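Local coordinates for protein catechol 1,2 dioxygenase (Acinetobacter radioresistens, PDB 2XSU) that probably catalyses the iron(III)-dependent intradiol cleavage of catechol by O2 to cis,cis-muconate, an early step of the beta-ketoadipate pathway, at residues Asp132-Leu137 / Leu194-Val199; Thr136-Gly141 / Ala276-Asp281. The protein carries 1 engineered substitution. All coordinates share one frame; numbering follows the deposited sequence.

Contact 1 (Asp132-Leu137 / Leu194-Val199); sequences DKVDTL and LTTMPV
Leu-137 and Thr-195 form an antiparallel hydrogen-bonded pair, and Thr-136 and Thr-196 beside them a non-hydrogen-bonded one with their CA atoms 4.5 Å apart. Leu-137 N gives a nearly straight bond to Thr-195 O (2.9 Å, 177° at the hydrogen), yet it arrives from above the carbonyl plane. In return Thr-195 N reaches Leu-137 O at 2.7 Å, almost in line with its C=O bond. A third bond lies beyond the paired residues, Met-197 N to Asp-135 O at 3.0 Å, so the bonding runs on into the loop that leads into strand 136-145 and the one that leaves strand 190-196. The touching parts are 126° apart in end-to-end direction, far from strictly antiparallel.

The pair belongs to the mixed beta-sheet of the intradiol dioxygenase domain, in which strand 136-145 runs between strands 190-196 and 284-293. The segment 194-199 leads from that sheet toward the iron: the Pro-198 side chain is about 8 Å from the ferric ion.

Leu-137 and Thr-195 point their side chains the same way, side by side, with Leu-137 CD2 4.0 Å from Thr-195 CG2. The Met-197 chain, bent at chi2 and chi3, folds back across the end of Leu-137 at about a right angle, and its SD meets both methyls. Asp-135 CB touches Met-197 CG, while Asp-135 OD2 makes a salt bridge with Lys-285 NZ on strand 284-293. The hydroxyl of buried Thr-195 is satisfied by His-160 NE2. Val-134 CG1, lodged between its own backbone N and carbonyl carbon (chi1 73°), lies 3.5 Å from Thr-196 CG2, the two side chains crossing at about a right angle. Thr-136 CG2 rests 3.6 Å from Leu-194 CD1.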
ATOM      1  N   ASP A 132      29.696   6.736 -27.958  1.00 19.61           N
ATOM      2  CA  ASP A 132      30.920   7.479 -27.629  1.00 19.81           C
ATOM      3  C   ASP A 132      31.124   7.604 -26.123  1.00 18.85           C
ATOM      4  O   ASP A 132      32.039   8.317 -25.667  1.00 18.41           O
ATOM      5  CB  ASP A 132      30.930   8.873 -28.277  1.00 21.43           C
ATOM      6  CG  ASP A 132      31.027   8.830 -29.802  1.00 24.95           C
ATOM      7  OD1 ASP A 132      31.571   7.853 -30.388  1.00 28.57           O
ATOM      8  OD2 ASP A 132      30.545   9.812 -30.423  1.00 32.05           O
ATOM      9  N   LYS A 133      30.307   6.898 -25.323  1.00 17.06           N
ATOM     10  CA  LYS A 133      30.404   7.062 -23.865  1.00 17.28           C
ATOM     11  C   LYS A 133      30.249   5.804 -23.024  1.00 16.50           C
ATOM     12  O   LYS A 133      30.224   5.875 -21.787  1.00 17.57           O
ATOM     13  CB  LYS A 133      29.446   8.131 -23.354  1.00 18.89           C
ATOM     14  CG  LYS A 133      27.973   7.823 -23.545  1.00 20.35           C
ATOM     15  CD  LYS A 133      27.173   9.059 -23.117  1.00 26.07           C
ATOM     16  CE  LYS A 133      25.688   8.767 -23.011  1.00 28.11           C
ATOM     17  NZ  LYS A 133      24.901   9.985 -22.571  1.00 29.80           N
ATOM     18  N   VAL A 134      30.162   4.665 -23.681  1.00 15.35           N
ATOM     19  CA  VAL A 134      30.029   3.399 -22.963  1.00 14.76           C
ATOM     20  C   VAL A 134      30.689   2.294 -23.777  1.00 15.05           C
ATOM     21  O   VAL A 134      30.719   2.361 -25.028  1.00 15.81           O
ATOM     22  CB  VAL A 134      28.528   3.051 -22.641  1.00 13.78           C
ATOM     23  CG1 VAL A 134      27.789   2.626 -23.888  1.00 15.23           C
ATOM     24  CG2 VAL A 134      28.463   1.971 -21.583  1.00 13.83           C
ATOM     25  N   ASP A 135      31.208   1.285 -23.070  1.00 15.11           N
ATOM     26  CA  ASP A 135      31.809   0.106 -23.721  1.00 15.12           C
ATOM     27  C   ASP A 135      30.751  -0.719 -24.453  1.00 14.66           C
ATOM     28  O   ASP A 135      29.614  -0.889 -23.967  1.00 13.69           O
ATOM     29  CB  ASP A 135      32.492  -0.829 -22.708  1.00 16.93           C
ATOM     30  CG  ASP A 135      33.738  -0.231 -22.075  1.00 20.48           C
ATOM     31  OD1 ASP A 135      34.315   0.725 -22.626  1.00 23.34           O
ATOM     32  OD2 ASP A 135      34.161  -0.783 -21.042  1.00 26.03           O
ATOM     33  N   THR A 136      31.134  -1.216 -25.626  1.00 13.79           N
ATOM     34  CA  THR A 136      30.362  -2.236 -26.325  1.00 14.28           C
ATOM     35  C   THR A 136      30.504  -3.581 -25.591  1.00 12.83           C
ATOM     36  O   THR A 136      31.572  -3.922 -25.068  1.00 12.85           O
ATOM     37  CB  THR A 136      30.898  -2.393 -27.763  1.00 14.32           C
ATOM     38  OG1 THR A 136      30.635  -1.191 -28.486  1.00 17.15           O
ATOM     39  CG2 THR A 136      30.211  -3.520 -28.468  1.00 15.81           C
ATOM     40  N   LEU A 137      29.392  -4.319 -25.494  1.00 12.16           N
ATOM     41  CA  LEU A 137      29.367  -5.654 -24.885  1.00 12.29           C
ATOM     42  C   LEU A 137      28.707  -6.631 -25.842  1.00 13.09           C
ATOM     43  O   LEU A 137      27.623  -6.346 -26.350  1.00 14.02           O
ATOM     44  CB  LEU A 137      28.550  -5.627 -23.576  1.00 11.89           C
ATOM     45  CG  LEU A 137      28.221  -6.980 -22.945  1.00 11.66           C
ATOM     46  CD1 LEU A 137      29.474  -7.732 -22.487  1.00 14.15           C
ATOM     47  CD2 LEU A 137      27.283  -6.748 -21.748  1.00 13.32           C
ATOM     48  N   LEU A 194      24.383  -8.151 -29.203  1.00 11.82           N
ATOM     49  CA  LEU A 194      25.318  -7.019 -29.293  1.00 12.36           C
ATOM     50  C   LEU A 194      24.692  -5.821 -28.582  1.00 11.71           C
ATOM     51  O   LEU A 194      23.605  -5.342 -28.928  1.00 12.30           O
ATOM     52  CB  LEU A 194      25.653  -6.704 -30.775  1.00 12.22           C
ATOM     53  CG  LEU A 194      26.486  -5.429 -31.035  1.00 13.84           C
ATOM     54  CD1 LEU A 194      27.861  -5.468 -30.359  1.00 15.27           C
ATOM     55  CD2 LEU A 194      26.616  -5.185 -32.564  1.00 14.22           C
ATOM     56  N   THR A 195      25.365  -5.343 -27.535  1.00 11.29           N
ATOM     57  CA  THR A 195      24.757  -4.321 -26.682  1.00 10.51           C
ATOM     58  C   THR A 195      25.826  -3.409 -26.066  1.00 11.02           C
ATOM     59  O   THR A 195      26.921  -3.251 -26.649  1.00 12.44           O
ATOM     60  CB  THR A 195      23.836  -5.011 -25.612  1.00 11.55           C
ATOM     61  OG1 THR A 195      23.045  -4.038 -24.943  1.00 12.17           O
ATOM     62  CG2 THR A 195      24.627  -5.867 -24.615  1.00 13.95           C
ATOM     63  N   THR A 196      25.489  -2.794 -24.931  1.00 10.34           N
ATOM     64  CA  THR A 196      26.416  -1.935 -24.192  1.00 11.52           C
ATOM     65  C   THR A 196      26.506  -2.408 -22.750  1.00 10.90           C
ATOM     66  O   THR A 196      25.602  -3.113 -22.270  1.00 12.13           O
ATOM     67  CB  THR A 196      26.015  -0.461 -24.235  1.00 10.88           C
ATOM     68  OG1 THR A 196      24.645  -0.294 -23.823  1.00 12.24           O
ATOM     69  CG2 THR A 196      26.170   0.073 -25.661  1.00 12.61           C
ATOM     70  N   MET A 197      27.626  -2.093 -22.092  1.00 10.80           N
ATOM     71  CA  MET A 197      27.834  -2.518 -20.695  1.00 11.07           C
ATOM     72  C   MET A 197      26.837  -1.846 -19.756  1.00 10.76           C
ATOM     73  O   MET A 197      26.822  -0.630 -19.691  1.00 12.12           O
ATOM     74  CB  MET A 197      29.255  -2.128 -20.257  1.00 11.79           C
ATOM     75  CG  MET A 197      30.364  -3.079 -20.703  1.00 16.75           C
ATOM     76  SD  MET A 197      30.257  -4.742 -20.006  1.00 21.67           S
ATOM     77  CE  MET A 197      29.259  -4.443 -18.491  1.00 15.96           C
ATOM     78  N   PRO A 198      25.974  -2.626 -19.049  1.00 10.63           N
ATOM     79  CA  PRO A 198      25.121  -1.973 -18.052  1.00 11.59           C
ATOM     80  C   PRO A 198      25.912  -1.492 -16.847  1.00 12.18           C
ATOM     81  O   PRO A 198      26.920  -2.094 -16.478  1.00 12.46           O
ATOM     82  CB  PRO A 198      24.175  -3.093 -17.617  1.00 10.82           C
ATOM     83  CG  PRO A 198      24.953  -4.324 -17.783  1.00 11.11           C
ATOM     84  CD  PRO A 198      25.777  -4.084 -19.067  1.00 11.04           C
ATOM     85  N   VAL A 199      25.464  -0.389 -16.258  1.00 12.49           N
ATOM     86  CA  VAL A 199      25.994   0.065 -14.978  1.00 14.07           C
ATOM     87  C   VAL A 199      24.937  -0.204 -13.908  1.00 13.98           C
ATOM     88  O   VAL A 199      23.746  -0.232 -14.194  1.00 13.68           O
ATOM     89  CB  VAL A 199      26.389   1.563 -15.068  1.00 15.43           C
ATOM     90  CG1 VAL A 199      25.195   2.447 -15.070  1.00 17.08           C
ATOM     91  CG2 VAL A 199      27.328   1.934 -13.963  1.00 19.03           C
TER

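Contact 2 (Thr136-Gly141 / Ala276-Asp281); sequences TLIIEG and ARRELD
Ile-138 and Glu-140 on the strand face Arg-278 and Leu-280 of a helix end across a wide backbone gap, with the CA atoms of Ile-138 and Arg-278 9.4 Å apart. Side chains and one water bridge it. Helix 272-277 closes in a Schellman motif: positive phi at Glu-279 (60°) goes with two bonds back into the last turn, one of them from Glu-279 N to Ala-276 O.

Arg-278 bends at chi2 and then runs extended toward the strand. Its NH2 donates to Glu-140 OE1 at 2.7 Å, a salt bridge with 148° at the hydrogen. OE1 lies close to the guanidinium plane and is met on its syn side, but the two planes are turned 46° apart, so the groups are not the flat, two-bond pair. A water donates to Glu-140 OE2 and weakly accepts from Arg-278 NH1. Glu-140 OE1 also bonds His-286 NE2, which would help fix the carboxylate. Ile-138 comes over one face of the guanidinium, and its CD1 packs 3.6 Å from Arg-278 CD. The same methyl is 4.0 Å from Leu-280 CD1.

The contact seats the C-terminal end of helix 272-277 against the sheet: Arg-278 also touches Phe-284 and His-286 of strand 284-293, and Ile-138 packs on Leu-194 of strand 190-196.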
ATOM      1  N   THR A 136      31.134  -1.216 -25.626  1.00 13.79           N
ATOM      2  CA  THR A 136      30.362  -2.236 -26.325  1.00 14.28           C
ATOM      3  C   THR A 136      30.504  -3.581 -25.591  1.00 12.83           C
ATOM      4  O   THR A 136      31.572  -3.922 -25.068  1.00 12.85           O
ATOM      5  CB  THR A 136      30.898  -2.393 -27.763  1.00 14.32           C
ATOM      6  OG1 THR A 136      30.635  -1.191 -28.486  1.00 17.15           O
ATOM      7  CG2 THR A 136      30.211  -3.520 -28.468  1.00 15.81           C
ATOM      8  N   LEU A 137      29.392  -4.319 -25.494  1.00 12.16           N
ATOM      9  CA  LEU A 137      29.367  -5.654 -24.885  1.00 12.29           C
ATOM     10  C   LEU A 137      28.707  -6.631 -25.842  1.00 13.09           C
ATOM     11  O   LEU A 137      27.623  -6.346 -26.350  1.00 14.02           O
ATOM     12  CB  LEU A 137      28.550  -5.627 -23.576  1.00 11.89           C
ATOM     13  CG  LEU A 137      28.221  -6.980 -22.945  1.00 11.66           C
ATOM     14  CD1 LEU A 137      29.474  -7.732 -22.487  1.00 14.15           C
ATOM     15  CD2 LEU A 137      27.283  -6.748 -21.748  1.00 13.32           C
ATOM     16  N   ILE A 138      29.361  -7.767 -26.076  1.00 12.13           N
ATOM     17  CA  ILE A 138      28.723  -8.917 -26.720  1.00 12.69           C
ATOM     18  C   ILE A 138      28.441  -9.969 -25.655  1.00 11.71           C
ATOM     19  O   ILE A 138      29.351 -10.353 -24.866  1.00 11.69           O
ATOM     20  CB  ILE A 138      29.621  -9.523 -27.811  1.00 12.81           C
ATOM     21  CG1 ILE A 138      29.689  -8.544 -28.991  1.00 15.16           C
ATOM     22  CG2 ILE A 138      29.099 -10.926 -28.209  1.00 13.74           C
ATOM     23  CD1 ILE A 138      30.685  -8.905 -30.110  1.00 19.37           C
ATOM     24  N   ILE A 139      27.187 -10.420 -25.613  1.00 11.74           N
ATOM     25  CA  ILE A 139      26.784 -11.526 -24.759  1.00 11.85           C
ATOM     26  C   ILE A 139      26.435 -12.678 -25.649  1.00 12.65           C
ATOM     27  O   ILE A 139      25.689 -12.506 -26.630  1.00 12.93           O
ATOM     28  CB  ILE A 139      25.491 -11.214 -23.950  1.00 11.54           C
ATOM     29  CG1 ILE A 139      25.636  -9.879 -23.225  1.00 11.91           C
ATOM     30  CG2 ILE A 139      25.168 -12.346 -23.002  1.00 12.78           C
ATOM     31  CD1 ILE A 139      24.310  -9.377 -22.622  1.00 11.21           C
ATOM     32  N   GLU A 140      26.948 -13.861 -25.342  1.00 12.72           N
ATOM     33  CA  GLU A 140      26.506 -15.046 -26.074  1.00 14.93           C
ATOM     34  C   GLU A 140      26.448 -16.295 -25.240  1.00 13.97           C
ATOM     35  O   GLU A 140      27.073 -16.373 -24.168  1.00 14.13           O
ATOM     36  CB  GLU A 140      27.266 -15.270 -27.372  1.00 16.87           C
ATOM     37  CG  GLU A 140      28.682 -15.687 -27.256  1.00 20.08           C
ATOM     38  CD  GLU A 140      29.420 -15.545 -28.613  1.00 23.55           C
ATOM     39  OE1 GLU A 140      30.629 -15.347 -28.608  1.00 22.01           O
ATOM     40  OE2 GLU A 140      28.791 -15.618 -29.685  1.00 29.66           O
ATOM     41  N   GLY A 141      25.622 -17.229 -25.689  1.00 13.55           N
ATOM     42  CA  GLY A 141      25.433 -18.461 -24.956  1.00 14.28           C
ATOM     43  C   GLY A 141      24.692 -19.494 -25.764  1.00 15.74           C
ATOM     44  O   GLY A 141      24.130 -19.188 -26.815  1.00 14.59           O
ATOM     45  N   ALA A 276      37.619  -7.386 -36.159  1.00 33.32           N
ATOM     46  CA  ALA A 276      37.195  -7.403 -37.567  1.00 34.70           C
ATOM     47  C   ALA A 276      36.080  -8.415 -37.815  1.00 35.30           C
ATOM     48  O   ALA A 276      35.081  -8.102 -38.474  1.00 35.78           O
ATOM     49  CB  ALA A 276      38.386  -7.711 -38.471  1.00 34.47           C
ATOM     50  N   ARG A 277      36.260  -9.620 -37.281  1.00 36.19           N
ATOM     51  CA  ARG A 277      35.303 -10.714 -37.420  1.00 37.32           C
ATOM     52  C   ARG A 277      33.907 -10.315 -36.910  1.00 37.46           C
ATOM     53  O   ARG A 277      32.884 -10.708 -37.479  1.00 37.76           O
ATOM     54  CB  ARG A 277      35.819 -11.932 -36.654  1.00 37.88           C
ATOM     55  CG  ARG A 277      35.630 -13.264 -37.352  1.00 40.23           C
ATOM     56  CD  ARG A 277      35.928 -14.453 -36.424  1.00 44.30           C
ATOM     57  NE  ARG A 277      37.116 -14.255 -35.588  1.00 47.23           N
ATOM     58  CZ  ARG A 277      38.384 -14.384 -35.989  1.00 49.10           C
ATOM     59  NH1 ARG A 277      38.678 -14.715 -37.245  1.00 49.25           N
ATOM     60  NH2 ARG A 277      39.375 -14.172 -35.123  1.00 50.03           N
ATOM     61  N   ARG A 278      33.877  -9.523 -35.841  1.00 37.27           N
ATOM     62  CA  ARG A 278      32.626  -9.077 -35.223  1.00 37.04           C
ATOM     63  C   ARG A 278      32.031  -7.846 -35.898  1.00 37.14           C
ATOM     64  O   ARG A 278      30.951  -7.382 -35.511  1.00 37.10           O
ATOM     65  CB  ARG A 278      32.861  -8.768 -33.740  1.00 36.89           C
ATOM     66  CG  ARG A 278      33.277  -9.961 -32.906  1.00 36.50           C
ATOM     67  CD  ARG A 278      32.127 -10.907 -32.710  1.00 35.60           C
ATOM     68  NE  ARG A 278      32.408 -11.879 -31.662  1.00 34.10           N
ATOM     69  CZ  ARG A 278      31.549 -12.805 -31.246  1.00 32.28           C
ATOM     70  NH1 ARG A 278      30.341 -12.892 -31.783  1.00 31.43           N
ATOM     71  NH2 ARG A 278      31.912 -13.651 -30.294  1.00 30.00           N
ATOM     72  N   GLU A 279      32.742  -7.325 -36.903  1.00 36.80           N
ATOM     73  CA  GLU A 279      32.385  -6.094 -37.614  1.00 36.77           C
ATOM     74  C   GLU A 279      32.320  -4.885 -36.690  1.00 35.99           C
ATOM     75  O   GLU A 279      31.412  -4.048 -36.784  1.00 35.83           O
ATOM     76  CB  GLU A 279      31.090  -6.253 -38.429  1.00 37.38           C
ATOM     77  CG  GLU A 279      31.149  -7.361 -39.473  1.00 39.27           C
ATOM     78  CD  GLU A 279      29.907  -7.406 -40.357  1.00 42.76           C
ATOM     79  OE1 GLU A 279      29.816  -6.596 -41.311  1.00 44.17           O
ATOM     80  OE2 GLU A 279      29.027  -8.260 -40.103  1.00 43.97           O
ATOM     81  N   LEU A 280      33.302  -4.806 -35.796  1.00 35.14           N
ATOM     82  CA  LEU A 280      33.440  -3.684 -34.882  1.00 34.93           C
ATOM     83  C   LEU A 280      34.735  -2.939 -35.202  1.00 35.25           C
ATOM     84  O   LEU A 280      35.501  -3.394 -36.055  1.00 35.47           O
ATOM     85  CB  LEU A 280      33.411  -4.188 -33.429  1.00 34.07           C
ATOM     86  CG  LEU A 280      32.127  -4.936 -33.022  1.00 33.16           C
ATOM     87  CD1 LEU A 280      32.316  -5.680 -31.707  1.00 31.56           C
ATOM     88  CD2 LEU A 280      30.911  -4.005 -32.940  1.00 31.88           C
ATOM     89  N   ASP A 281      34.970  -1.808 -34.532  1.00 35.75           N
ATOM     90  CA  ASP A 281      36.136  -0.953 -34.810  1.00 36.01           C
ATOM     91  C   ASP A 281      37.031  -0.705 -33.579  1.00 35.41           C
ATOM     92  O   ASP A 281      38.179  -0.268 -33.718  1.00 35.58           O
ATOM     93  CB  ASP A 281      35.697   0.392 -35.408  1.00 36.93           C
ATOM     94  CG  ASP A 281      34.749   1.167 -34.487  1.00 39.25           C
ATOM     95  OD1 ASP A 281      33.570   0.759 -34.367  1.00 42.46           O
ATOM     96  OD2 ASP A 281      35.173   2.188 -33.895  1.00 42.73           O
TER
HETATM   97  O   HOH W   1      29.956 -15.885 -32.005  1.00 39.39           O

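Contacts 1 and 2 share Thr-136 and Leu-137; their centres lie about 11 Å apart, and both use strand 136-145. The alternation of side chains divides the work: Leu-137 lies on the face of the sheet that Thr-195 shares, whereas Thr-136, Ile-138 and Glu-140 point toward 276-281. Leu-194 joins the two, its CD1 packing 3.8 Å from Ile-138 CG1 and its CD1 4.3 Å from Leu-280 CD2. On the face of Leu-137, Thr-195 CG2 meets Ile-139 CD1 at 4.0 Å. Contact 1 is the one near the metal, since the Pro-198 side chain is about 6 Å from that of the iron ligand His-225; contact 2 lies away from the iron site.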